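Local structure of putative type VI secretion protein (Escherichia coli, 6SKI) at residues H110-Q113 against D118-S121; A122-Y127 against S173-F178; I282-E287 against W532-W537; N286-N291 against L365-H370. The protein probably hydrolyses phospholipids as a toxic effector of the type VI secretion system, carried on the VgrG spike. All blocks are in the same frame, centred on the assembly; numbering follows the deposited sequence.

Overall arrangement
The four contacts form two clusters on the elongated, alpha/beta hydrolase-like enzyme. Contacts 1 and 2, with centres 10 Å apart, touch where Asp112 meets strand 121-128, a strand of the central mixed sheet. Contacts 3 and 4, with centres 8 Å apart, share Asn286 and Glu287; the backbone O of Trp532 meets Tyr288 and its CB meets Leu365. The clusters are far apart: 36 Å separates the centres of contacts 2 and 3, although both reach the same sheet, and 44 Å those of contacts 1 and 4, on opposite sides of the chain's centre. Contact 3 borders the probable catalytic site, since Arg534 meets Asp245, a member with Ser197 and His310 of a likely Ser-His-Asp triad.

Contact 1 of 4, residues H110-Q113 against D118-S121; sequences HPDQ and DQTS
A single side-chain hydrogen bond between Asp112 and Gln119 spans a surface loop, the connection from helix 101-108 to strand 121-128 of the central sheet. Gln119 NE2 donates to Asp112 OD1 over 2.8 Å, with an N-H...O angle of 160°. The donor arrives above the carboxylate, 73° out of its plane, while the oxygen lies close to the plane of the amide. The two side chains approach from opposite directions. Gln119 reaches across because its CG stands anti to the backbone N (chi1 -171°) and the chain beyond CG is extended. The same NE2 also donates to Ser121 O, again at 2.8 Å, which ties the amide back to its own segment at the start of the strand. Around this pair, Asp112 OD2 accepts a hydrogen bond from the backbone N of Gln123, and Gln119 OE1 takes a weak one from Lys116 N. Asp112 thus answers the strand with one oxygen and the loop with the other. With two acceptors for NE2 and a weak donor for OE1, the amide has one clear orientation, and its bond to Asp112 probably owes more to the carboxylate's charge than to lone-pair direction.

Contact 2 of 4, residues A122-Y127 against S173-F178; sequences AQIKTY and SEFMGF
Ile124 and Ala122 on strand 121-128 meet Phe175 on helix 156-178, a helix laid on one face of the central sheet of an alpha/beta hydrolase-like fold. The helix lies within a beta-alpha-beta crossover: the chain leaves strand 121-128 and returns as strand 184-195, both parallel to strand 22-43, which runs between them. The tight part of the contact is the pair Ile124 and Phe175, whose side chains cross at about a right angle. The CG2 branch of Ile124 does the touching, 3.8 Å from Phe175 CG and equally near CB and CD1, so it sits against the root of the ring in an oblique approach. With CG of Phe175 anti to its backbone N (chi1 172°), the ring leaves the helix toward the strand. Leu37 and Ile39 of strand 22-43 and Ala171 and Leu172 of the same helix extend this apolar layer. On either side of Phe175 in sequence the helix turns to solvent, with Glu174 and Phe178 exposed. Gln123 and Lys125 alternate with the touching residues and direct their side chains to the other face of the sheet, where Lys125 NZ is hydrogen-bonded to Tyr109 O. No hydrogen bond joins the two segments, so they meet through hydrocarbon alone. Nearer the start of the strand the fit is slacker, with Ala122 CB 4.3 Å from Phe175 CZ, the far end of the ring.

Contact 3 of 4, residues I282-E287 against W532-W537; sequences ITAMNE and WIRSVW
Glu287 OE1 is held by two groups, a hydrogen bond with Ser489 OG and a weak one from His310 N, while the aliphatic part of the same side chain lies against Arg534. Glu287 CG stands 3.4 Å above one face of the Arg534 guanidinium, offset toward its rim, and 3.5 Å from CZ. The chain of Glu287 bends at chi2 (62°), which turns its carboxylate away from Arg534. Glu287 OE2, 5.2 Å from Arg534 NH2, forms its salt bridge with Arg289 NE instead. Arg534 is extended from CG to NE and runs past the end of strand 278-284. Arg534 CB is 3.1 Å from Glu287 O, and Arg534 NH1 lies 3.5 Å from Ala284 O. Thr283 CG2 and Ala284 CB are more distant neighbours of NH1, the former approaching obliquely. The charged end finds its partners beyond the two segments, NH2 in a salt bridge with Asp245 OD2 and NE donating to Phe292 O. Asp245, Ser197 and His310 are arranged like a Ser-His-Asp triad, probably the active site, and Arg534 and Glu287 would then be second-shell residues, as expected in an alpha/beta hydrolase.

Contact 4 of 4, residues N286-N291 against L365-H370; sequences NEYRYN and LPALKH
Tyr288 packs on Ala367 where two loops of the alpha/beta hydrolase-like fold meet at the surface: loop 286-291 follows sheet strand 278-284, and loop 365-370 follows helix 350-362. The apolar contact is Ala367 CB over one face of the Tyr288 ring, nearest to CZ at 3.4 Å; the backbone carbon of Asn286 covers the opposite face, 3.6 Å above the plane and offset toward the rim. The phenol is therefore sandwiched between its own loop and the neighbouring one. Its first torsion brings this about: CG lies anti to the carbonyl carbon (chi1 -58°), which sends the ring toward Ala367. Polar atoms gather at the end of the ring, where Tyr288 OH is 3.1 Å from Ala367 O. Further polar bonds belong to loop 286-291 itself, among them a weak one from Arg289 N to Glu287 OE2, at 3.5 Å. Arg289 also bonds through NH1 to Asn526 OD1 and makes a cation-pi contact with Phe292, while Tyr290 makes one with Lys527. Asn291 ND2 donates to the backbone oxygens of Lys59 and Pro525, fastening the far end of the loop. One salt bridge lies within loop 286-291, and it is nearly straight: Arg289 NE meets the syn lone pair of Glu287 OE2 at 2.8 Å, with an N-H...O angle of 171°.

Contact 1 of 4, residues H110-Q113 against D118-S121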
loop_
_atom_site.group_PDB
_atom_site.type_symbol
_atom_site.label_atom_id
_atom_site.label_comp_id
_atom_site.label_asym_id
_atom_site.label_seq_id
_atom_site.Cartn_x
_atom_site.Cartn_y
_atom_site.Cartn_z
ATOM N N HIS A 110 11.078 9.687 11.893
ATOM C CA HIS A 110 12.346 10.277 12.282
ATOM C C HIS A 110 13.496 9.373 11.852
ATOM O O HIS A 110 13.566 8.218 12.292
ATOM C CB HIS A 110 12.391 10.501 13.789
ATOM C CG HIS A 110 13.659 11.132 14.263
ATOM N ND1 HIS A 110 14.518 10.509 15.141
ATOM C CD2 HIS A 110 14.222 12.328 13.972
ATOM C CE1 HIS A 110 15.553 11.295 15.373
ATOM N NE2 HIS A 110 15.398 12.406 14.677
ATOM N N PRO A 111 14.402 9.846 10.999
ATOM C CA PRO A 111 15.559 9.027 10.632
ATOM C C PRO A 111 16.772 9.306 11.504
ATOM O O PRO A 111 17.044 10.458 11.856
ATOM C CB PRO A 111 15.799 9.434 9.179
ATOM C CG PRO A 111 15.469 10.896 9.186
ATOM C CD PRO A 111 14.367 11.095 10.221
ATOM N N ASP A 112 17.504 8.262 11.865
ATOM C CA ASP A 112 18.777 8.405 12.554
ATOM C C ASP A 112 19.896 8.069 11.581
ATOM O O ASP A 112 19.853 7.028 10.919
ATOM C CB ASP A 112 18.842 7.501 13.783
ATOM C CG ASP A 112 18.173 8.119 14.991
ATOM O OD1 ASP A 112 18.708 9.111 15.526
ATOM O OD2 ASP A 112 17.105 7.622 15.402
ATOM N N GLN A 113 20.888 8.955 11.483
ATOM C CA GLN A 113 22.008 8.742 10.573
ATOM C C GLN A 113 23.301 8.518 11.347
ATOM O O GLN A 113 23.917 7.463 11.202
ATOM C CB GLN A 113 22.128 9.926 9.613
ATOM C CG GLN A 113 21.203 9.844 8.419
ATOM C CD GLN A 113 21.463 10.938 7.412
ATOM O OE1 GLN A 113 21.997 11.992 7.751
ATOM N NE2 GLN A 113 21.088 10.695 6.164
ATOM N N ASP A 118 25.577 8.829 23.480
ATOM C CA ASP A 118 24.754 8.184 24.492
ATOM C C ASP A 118 23.503 7.545 23.908
ATOM O O ASP A 118 22.689 6.999 24.663
ATOM C CB ASP A 118 24.363 9.202 25.565
ATOM C CG ASP A 118 25.156 9.040 26.840
ATOM O OD1 ASP A 118 24.727 9.582 27.879
ATOM O OD2 ASP A 118 26.209 8.371 26.804
ATOM N N GLN A 119 23.327 7.592 22.590
ATOM C CA GLN A 119 22.075 7.164 21.979
ATOM C C GLN A 119 21.970 5.644 21.989
ATOM O O GLN A 119 22.809 4.952 21.405
ATOM C CB GLN A 119 21.977 7.703 20.557
ATOM C CG GLN A 119 20.623 7.502 19.924
ATOM C CD GLN A 119 20.493 8.213 18.602
ATOM O OE1 GLN A 119 21.187 9.193 18.341
ATOM N NE2 GLN A 119 19.604 7.723 17.754
ATOM N N THR A 120 20.932 5.127 22.645
ATOM C CA THR A 120 20.692 3.694 22.742
ATOM C C THR A 120 19.457 3.253 21.970
ATOM O O THR A 120 19.036 2.099 22.101
ATOM C CB THR A 120 20.568 3.275 24.208
ATOM O OG1 THR A 120 19.923 4.314 24.951
ATOM C CG2 THR A 120 21.939 3.007 24.801
ATOM N N SER A 121 18.859 4.140 21.181
ATOM C CA SER A 121 17.757 3.774 20.307
ATOM C C SER A 121 17.853 4.610 19.044
ATOM O O SER A 121 18.025 5.828 19.110
ATOM C CB SER A 121 16.395 3.985 20.975
ATOM O OG SER A 121 16.439 3.667 22.352
#

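Contact 2 of 4, residues A122-Y127 against S173-F178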
loop_
_atom_site.group_PDB
_atom_site.type_symbol
_atom_site.label_atom_id
_atom_site.label_comp_id
_atom_site.label_asym_id
_atom_site.label_seq_id
_atom_site.Cartn_x
_atom_site.Cartn_y
_atom_site.Cartn_z
ATOM N N ALA A 122 17.730 3.949 17.898
ATOM C CA ALA A 122 17.873 4.604 16.611
ATOM C C ALA A 122 16.754 4.147 15.693
ATOM O O ALA A 122 16.164 3.082 15.881
ATOM C CB ALA A 122 19.231 4.307 15.971
ATOM N N GLN A 123 16.465 4.972 14.693
ATOM C CA GLN A 123 15.434 4.677 13.712
ATOM C C GLN A 123 15.983 4.899 12.315
ATOM O O GLN A 123 16.616 5.923 12.047
ATOM C CB GLN A 123 14.199 5.546 13.924
ATOM C CG GLN A 123 13.191 4.971 14.882
ATOM C CD GLN A 123 11.984 5.855 15.029
ATOM O OE1 GLN A 123 11.856 6.864 14.342
ATOM N NE2 GLN A 123 11.082 5.477 15.922
ATOM N N ILE A 124 15.737 3.938 11.433
ATOM C CA ILE A 124 16.003 4.071 10.013
ATOM C C ILE A 124 14.733 3.662 9.288
ATOM O O ILE A 124 13.887 2.948 9.830
ATOM C CB ILE A 124 17.206 3.223 9.553
ATOM C CG1 ILE A 124 16.882 1.736 9.652
ATOM C CG2 ILE A 124 18.433 3.549 10.377
ATOM C CD1 ILE A 124 18.000 0.846 9.195
ATOM N N LYS A 125 14.588 4.133 8.056
ATOM C CA LYS A 125 13.322 3.984 7.363
ATOM C C LYS A 125 13.542 3.487 5.946
ATOM O O LYS A 125 14.610 3.668 5.357
ATOM C CB LYS A 125 12.521 5.291 7.358
ATOM C CG LYS A 125 13.212 6.487 6.753
ATOM C CD LYS A 125 12.510 7.750 7.204
ATOM C CE LYS A 125 12.932 8.955 6.402
ATOM N NZ LYS A 125 12.581 10.205 7.126
ATOM N N THR A 126 12.509 2.844 5.419
ATOM C CA THR A 126 12.546 2.187 4.128
ATOM C C THR A 126 11.215 2.404 3.430
ATOM O O THR A 126 10.159 2.362 4.062
ATOM C CB THR A 126 12.806 0.690 4.287
ATOM O OG1 THR A 126 13.908 0.481 5.179
ATOM C CG2 THR A 126 13.120 0.087 2.973
ATOM N N TYR A 127 11.267 2.630 2.123
ATOM C CA TYR A 127 10.072 2.887 1.331
ATOM C C TYR A 127 9.974 1.859 0.217
ATOM O O TYR A 127 10.890 1.735 -0.602
ATOM C CB TYR A 127 10.088 4.301 0.754
ATOM C CG TYR A 127 8.861 4.630 -0.057
ATOM C CD1 TYR A 127 7.701 5.078 0.556
ATOM C CD2 TYR A 127 8.862 4.498 -1.436
ATOM C CE1 TYR A 127 6.578 5.379 -0.181
ATOM C CE2 TYR A 127 7.744 4.794 -2.179
ATOM C CZ TYR A 127 6.607 5.235 -1.548
ATOM O OH TYR A 127 5.491 5.533 -2.293
ATOM N N SER A 173 22.818 -0.990 5.292
ATOM C CA SER A 173 24.110 -0.593 4.745
ATOM C C SER A 173 24.317 0.905 4.883
ATOM O O SER A 173 25.381 1.358 5.317
ATOM C CB SER A 173 24.215 -1.013 3.280
ATOM O OG SER A 173 24.012 -2.404 3.127
ATOM N N GLU A 174 23.304 1.695 4.524
ATOM C CA GLU A 174 23.431 3.145 4.631
ATOM C C GLU A 174 23.618 3.580 6.080
ATOM O O GLU A 174 24.464 4.434 6.379
ATOM C CB GLU A 174 22.208 3.823 4.020
ATOM C CG GLU A 174 22.076 3.628 2.522
ATOM C CD GLU A 174 20.754 4.137 1.984
ATOM O OE1 GLU A 174 19.944 4.653 2.782
ATOM O OE2 GLU A 174 20.526 4.022 0.762
ATOM N N PHE A 175 22.855 2.983 7.001
ATOM C CA PHE A 175 22.966 3.359 8.406
ATOM C C PHE A 175 24.353 3.064 8.951
ATOM O O PHE A 175 24.944 3.902 9.639
ATOM C CB PHE A 175 21.923 2.626 9.241
ATOM C CG PHE A 175 22.098 2.820 10.718
ATOM C CD1 PHE A 175 22.108 4.088 11.267
ATOM C CD2 PHE A 175 22.289 1.737 11.553
ATOM C CE1 PHE A 175 22.279 4.267 12.620
ATOM C CE2 PHE A 175 22.465 1.915 12.906
ATOM C CZ PHE A 175 22.461 3.179 13.438
ATOM N N MET A 176 24.893 1.886 8.655
ATOM C CA MET A 176 26.212 1.539 9.156
ATOM C C MET A 176 27.328 2.138 8.316
ATOM O O MET A 176 28.501 1.991 8.671
ATOM C CB MET A 176 26.360 0.021 9.237
ATOM C CG MET A 176 25.626 -0.574 10.420
ATOM S SD MET A 176 26.252 0.043 11.991
ATOM C CE MET A 176 27.081 -1.413 12.614
ATOM N N GLY A 177 26.990 2.810 7.219
ATOM C CA GLY A 177 27.957 3.600 6.489
ATOM C C GLY A 177 28.020 5.010 7.031
ATOM O O GLY A 177 29.037 5.692 6.889
ATOM N N PHE A 178 26.939 5.460 7.663
ATOM C CA PHE A 178 26.994 6.696 8.430
ATOM C C PHE A 178 27.665 6.519 9.783
ATOM O O PHE A 178 28.019 7.517 10.417
ATOM C CB PHE A 178 25.589 7.266 8.648
ATOM C CG PHE A 178 25.080 8.088 7.508
ATOM C CD1 PHE A 178 25.340 9.443 7.454
ATOM C CD2 PHE A 178 24.329 7.513 6.501
ATOM C CE1 PHE A 178 24.872 10.207 6.411
ATOM C CE2 PHE A 178 23.861 8.271 5.454
ATOM C CZ PHE A 178 24.131 9.620 5.409
#

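Contact 3 of 4, residues I282-E287 against W532-W537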
loop_
_atom_site.group_PDB
_atom_site.type_symbol
_atom_site.label_atom_id
_atom_site.label_comp_id
_atom_site.label_asym_id
_atom_site.label_seq_id
_atom_site.Cartn_x
_atom_site.Cartn_y
_atom_site.Cartn_z
ATOM N N ILE A 282 -6.813 1.933 10.318
ATOM C CA ILE A 282 -7.907 2.824 9.967
ATOM C C ILE A 282 -8.670 2.169 8.828
ATOM O O ILE A 282 -8.091 1.409 8.046
ATOM C CB ILE A 282 -7.404 4.223 9.586
ATOM C CG1 ILE A 282 -6.349 4.688 10.585
ATOM C CG2 ILE A 282 -8.550 5.209 9.591
ATOM C CD1 ILE A 282 -5.758 6.033 10.271
ATOM N N THR A 283 -9.975 2.391 8.779
ATOM C CA THR A 283 -10.836 1.745 7.801
ATOM C C THR A 283 -11.708 2.799 7.139
ATOM O O THR A 283 -12.169 3.734 7.798
ATOM C CB THR A 283 -11.687 0.655 8.477
ATOM O OG1 THR A 283 -10.909 -0.539 8.611
ATOM C CG2 THR A 283 -12.949 0.353 7.685
ATOM N N ALA A 284 -11.918 2.656 5.835
ATOM C CA ALA A 284 -12.756 3.585 5.091
ATOM C C ALA A 284 -14.221 3.223 5.286
ATOM O O ALA A 284 -14.652 2.132 4.902
ATOM C CB ALA A 284 -12.391 3.555 3.611
ATOM N N MET A 285 -14.989 4.139 5.865
ATOM C CA MET A 285 -16.403 3.896 6.094
ATOM C C MET A 285 -17.244 4.106 4.848
ATOM O O MET A 285 -18.374 3.612 4.793
ATOM C CB MET A 285 -16.929 4.805 7.208
ATOM C CG MET A 285 -16.750 4.243 8.597
ATOM S SD MET A 285 -17.544 5.211 9.891
ATOM C CE MET A 285 -18.123 6.629 8.971
ATOM N N ASN A 286 -16.719 4.806 3.848
ATOM C CA ASN A 286 -17.452 5.115 2.631
ATOM C C ASN A 286 -16.703 4.603 1.416
ATOM O O ASN A 286 -16.662 5.247 0.366
ATOM C CB ASN A 286 -17.719 6.611 2.515
ATOM C CG ASN A 286 -18.382 7.175 3.746
ATOM O OD1 ASN A 286 -19.449 6.723 4.147
ATOM N ND2 ASN A 286 -17.759 8.173 4.349
ATOM N N GLU A 287 -16.100 3.428 1.544
ATOM C CA GLU A 287 -15.525 2.711 0.417
ATOM C C GLU A 287 -16.458 1.558 0.089
ATOM O O GLU A 287 -16.758 0.734 0.959
ATOM C CB GLU A 287 -14.120 2.207 0.734
ATOM C CG GLU A 287 -13.532 1.307 -0.335
ATOM C CD GLU A 287 -13.371 2.004 -1.667
ATOM O OE1 GLU A 287 -13.227 3.242 -1.686
ATOM O OE2 GLU A 287 -13.386 1.315 -2.704
ATOM N N TRP A 532 -24.382 -1.635 -2.496
ATOM C CA TRP A 532 -23.553 -0.530 -2.015
ATOM C C TRP A 532 -23.047 -0.798 -0.601
ATOM O O TRP A 532 -22.996 0.099 0.240
ATOM C CB TRP A 532 -24.302 0.801 -2.083
ATOM C CG TRP A 532 -24.311 1.401 -3.447
ATOM C CD1 TRP A 532 -25.213 1.163 -4.436
ATOM C CD2 TRP A 532 -23.379 2.348 -3.973
ATOM N NE1 TRP A 532 -24.899 1.898 -5.550
ATOM C CE2 TRP A 532 -23.776 2.636 -5.290
ATOM C CE3 TRP A 532 -22.245 2.981 -3.458
ATOM C CZ2 TRP A 532 -23.081 3.526 -6.099
ATOM C CZ3 TRP A 532 -21.559 3.864 -4.262
ATOM C CH2 TRP A 532 -21.977 4.129 -5.568
ATOM N N ILE A 533 -22.670 -2.047 -0.344
ATOM C CA ILE A 533 -22.116 -2.471 0.934
ATOM C C ILE A 533 -20.788 -3.148 0.651
ATOM O O ILE A 533 -20.733 -4.110 -0.123
ATOM C CB ILE A 533 -23.057 -3.422 1.689
ATOM C CG1 ILE A 533 -24.408 -2.756 1.934
ATOM C CG2 ILE A 533 -22.434 -3.857 2.999
ATOM C CD1 ILE A 533 -25.553 -3.729 2.004
ATOM N N ARG A 534 -19.724 -2.654 1.273
ATOM C CA ARG A 534 -18.397 -3.184 1.016
ATOM C C ARG A 534 -18.258 -4.595 1.575
ATOM O O ARG A 534 -18.825 -4.937 2.615
ATOM C CB ARG A 534 -17.342 -2.272 1.631
ATOM C CG ARG A 534 -15.929 -2.546 1.184
ATOM C CD ARG A 534 -14.951 -1.959 2.171
ATOM N NE ARG A 534 -13.631 -1.770 1.588
ATOM C CZ ARG A 534 -12.670 -1.054 2.153
ATOM N NH1 ARG A 534 -12.888 -0.461 3.316
ATOM N NH2 ARG A 534 -11.493 -0.931 1.560
ATOM N N SER A 535 -17.484 -5.415 0.871
ATOM C CA SER A 535 -17.209 -6.775 1.310
ATOM C C SER A 535 -16.072 -6.753 2.321
ATOM O O SER A 535 -14.982 -6.253 2.028
ATOM C CB SER A 535 -16.851 -7.660 0.120
ATOM O OG SER A 535 -17.992 -8.327 -0.383
ATOM N N VAL A 536 -16.324 -7.284 3.511
ATOM C CA VAL A 536 -15.341 -7.324 4.583
ATOM C C VAL A 536 -14.997 -8.777 4.874
ATOM O O VAL A 536 -15.891 -9.613 5.044
ATOM C CB VAL A 536 -15.854 -6.614 5.846
ATOM C CG1 VAL A 536 -14.736 -6.450 6.843
ATOM C CG2 VAL A 536 -16.437 -5.268 5.484
ATOM N N TRP A 537 -13.703 -9.072 4.922
ATOM C CA TRP A 537 -13.181 -10.376 5.301
ATOM C C TRP A 537 -12.526 -10.212 6.664
ATOM O O TRP A 537 -11.504 -9.532 6.788
ATOM C CB TRP A 537 -12.176 -10.888 4.273
ATOM C CG TRP A 537 -12.583 -10.677 2.846
ATOM C CD1 TRP A 537 -11.858 -10.048 1.877
ATOM C CD2 TRP A 537 -13.798 -11.108 2.219
ATOM N NE1 TRP A 537 -12.547 -10.051 0.692
ATOM C CE2 TRP A 537 -13.741 -10.696 0.874
ATOM C CE3 TRP A 537 -14.928 -11.798 2.665
ATOM C CZ2 TRP A 537 -14.770 -10.950 -0.027
ATOM C CZ3 TRP A 537 -15.949 -12.048 1.769
ATOM C CH2 TRP A 537 -15.862 -11.625 0.439
#

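Contact 4 of 4, residues N286-N291 against L365-H370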
loop_
_atom_site.group_PDB
_atom_site.type_symbol
_atom_site.label_atom_id
_atom_site.label_comp_id
_atom_site.label_asym_id
_atom_site.label_seq_id
_atom_site.Cartn_x
_atom_site.Cartn_y
_atom_site.Cartn_z
ATOM N N ASN A 286 -16.719 4.806 3.848
ATOM C CA ASN A 286 -17.452 5.115 2.631
ATOM C C ASN A 286 -16.703 4.603 1.416
ATOM O O ASN A 286 -16.662 5.247 0.366
ATOM C CB ASN A 286 -17.719 6.611 2.515
ATOM C CG ASN A 286 -18.382 7.175 3.746
ATOM O OD1 ASN A 286 -19.449 6.723 4.147
ATOM N ND2 ASN A 286 -17.759 8.173 4.349
ATOM N N GLU A 287 -16.100 3.428 1.544
ATOM C CA GLU A 287 -15.525 2.711 0.417
ATOM C C GLU A 287 -16.458 1.558 0.089
ATOM O O GLU A 287 -16.758 0.734 0.959
ATOM C CB GLU A 287 -14.120 2.207 0.734
ATOM C CG GLU A 287 -13.532 1.307 -0.335
ATOM C CD GLU A 287 -13.371 2.004 -1.667
ATOM O OE1 GLU A 287 -13.227 3.242 -1.686
ATOM O OE2 GLU A 287 -13.386 1.315 -2.704
ATOM N N TYR A 288 -16.918 1.505 -1.158
ATOM C CA TYR A 288 -17.994 0.605 -1.533
ATOM C C TYR A 288 -17.704 -0.186 -2.796
ATOM O O TYR A 288 -18.574 -0.935 -3.244
ATOM C CB TYR A 288 -19.291 1.398 -1.727
ATOM C CG TYR A 288 -19.704 2.169 -0.501
ATOM C CD1 TYR A 288 -19.910 1.527 0.704
ATOM C CD2 TYR A 288 -19.855 3.544 -0.543
ATOM C CE1 TYR A 288 -20.277 2.226 1.826
ATOM C CE2 TYR A 288 -20.220 4.252 0.574
ATOM C CZ TYR A 288 -20.429 3.587 1.757
ATOM O OH TYR A 288 -20.795 4.284 2.881
ATOM N N ARG A 289 -16.522 -0.042 -3.382
ATOM C CA ARG A 289 -16.217 -0.677 -4.649
ATOM C C ARG A 289 -16.154 -2.192 -4.496
ATOM O O ARG A 289 -15.883 -2.730 -3.420
ATOM C CB ARG A 289 -14.895 -0.146 -5.195
ATOM C CG ARG A 289 -15.033 1.145 -5.960
ATOM C CD ARG A 289 -13.695 1.610 -6.468
ATOM N NE ARG A 289 -12.841 2.047 -5.374
ATOM C CZ ARG A 289 -11.707 2.712 -5.538
ATOM N NH1 ARG A 289 -11.293 3.018 -6.756
ATOM N NH2 ARG A 289 -10.990 3.073 -4.485
ATOM N N TYR A 290 -16.412 -2.883 -5.604
ATOM C CA TYR A 290 -16.362 -4.338 -5.596
ATOM C C TYR A 290 -14.924 -4.837 -5.592
ATOM O O TYR A 290 -14.600 -5.802 -4.892
ATOM C CB TYR A 290 -17.125 -4.890 -6.804
ATOM C CG TYR A 290 -17.000 -6.382 -6.991
ATOM C CD1 TYR A 290 -17.928 -7.249 -6.440
ATOM C CD2 TYR A 290 -15.957 -6.926 -7.727
ATOM C CE1 TYR A 290 -17.818 -8.610 -6.607
ATOM C CE2 TYR A 290 -15.837 -8.281 -7.895
ATOM C CZ TYR A 290 -16.771 -9.120 -7.337
ATOM O OH TYR A 290 -16.658 -10.480 -7.506
ATOM N N ASN A 291 -14.052 -4.186 -6.354
ATOM C CA ASN A 291 -12.655 -4.578 -6.441
ATOM C C ASN A 291 -11.845 -4.137 -5.233
ATOM O O ASN A 291 -10.657 -4.458 -5.155
ATOM C CB ASN A 291 -12.028 -4.001 -7.710
ATOM C CG ASN A 291 -12.302 -4.848 -8.926
ATOM O OD1 ASN A 291 -12.503 -6.054 -8.824
ATOM N ND2 ASN A 291 -12.326 -4.217 -10.090
ATOM N N LEU A 365 -30.181 6.141 0.320
ATOM C CA LEU A 365 -29.112 5.265 0.774
ATOM C C LEU A 365 -28.276 5.966 1.838
ATOM O O LEU A 365 -27.827 7.098 1.620
ATOM C CB LEU A 365 -28.229 4.873 -0.406
ATOM C CG LEU A 365 -27.289 3.681 -0.269
ATOM C CD1 LEU A 365 -28.067 2.382 -0.232
ATOM C CD2 LEU A 365 -26.320 3.692 -1.428
ATOM N N PRO A 366 -28.045 5.338 2.994
ATOM C CA PRO A 366 -27.157 5.949 3.988
ATOM C C PRO A 366 -25.697 5.910 3.588
ATOM O O PRO A 366 -24.894 6.649 4.167
ATOM C CB PRO A 366 -27.425 5.107 5.237
ATOM C CG PRO A 366 -27.679 3.755 4.662
ATOM C CD PRO A 366 -28.553 4.036 3.459
ATOM N N ALA A 367 -25.332 5.069 2.618
ATOM C CA ALA A 367 -23.949 5.004 2.164
ATOM C C ALA A 367 -23.510 6.317 1.531
ATOM O O ALA A 367 -22.364 6.746 1.702
ATOM C CB ALA A 367 -23.779 3.851 1.176
ATOM N N LEU A 368 -24.406 6.966 0.790
ATOM C CA LEU A 368 -24.114 8.225 0.122
ATOM C C LEU A 368 -24.856 9.393 0.756
ATOM O O LEU A 368 -25.012 10.442 0.127
ATOM C CB LEU A 368 -24.458 8.118 -1.361
ATOM C CG LEU A 368 -23.696 7.045 -2.133
ATOM C CD1 LEU A 368 -24.338 6.799 -3.485
ATOM C CD2 LEU A 368 -22.240 7.442 -2.293
ATOM N N LYS A 369 -25.317 9.225 1.998
ATOM C CA LYS A 369 -26.123 10.250 2.650
ATOM C C LYS A 369 -25.378 11.570 2.772
ATOM O O LYS A 369 -25.992 12.638 2.695
ATOM C CB LYS A 369 -26.555 9.763 4.031
ATOM C CG LYS A 369 -27.470 10.715 4.770
ATOM C CD LYS A 369 -27.628 10.300 6.219
ATOM C CE LYS A 369 -28.724 11.100 6.898
ATOM N NZ LYS A 369 -28.661 12.542 6.536
ATOM N N HIS A 370 -24.062 11.520 2.961
ATOM C CA HIS A 370 -23.272 12.711 3.220
ATOM C C HIS A 370 -22.428 13.141 2.032
ATOM O O HIS A 370 -21.823 14.213 2.081
ATOM C CB HIS A 370 -22.370 12.474 4.434
ATOM C CG HIS A 370 -23.118 12.055 5.660
ATOM N ND1 HIS A 370 -23.959 12.906 6.344
ATOM C CD2 HIS A 370 -23.168 10.871 6.314
ATOM C CE1 HIS A 370 -24.488 12.266 7.372
ATOM N NE2 HIS A 370 -24.023 11.031 7.376
#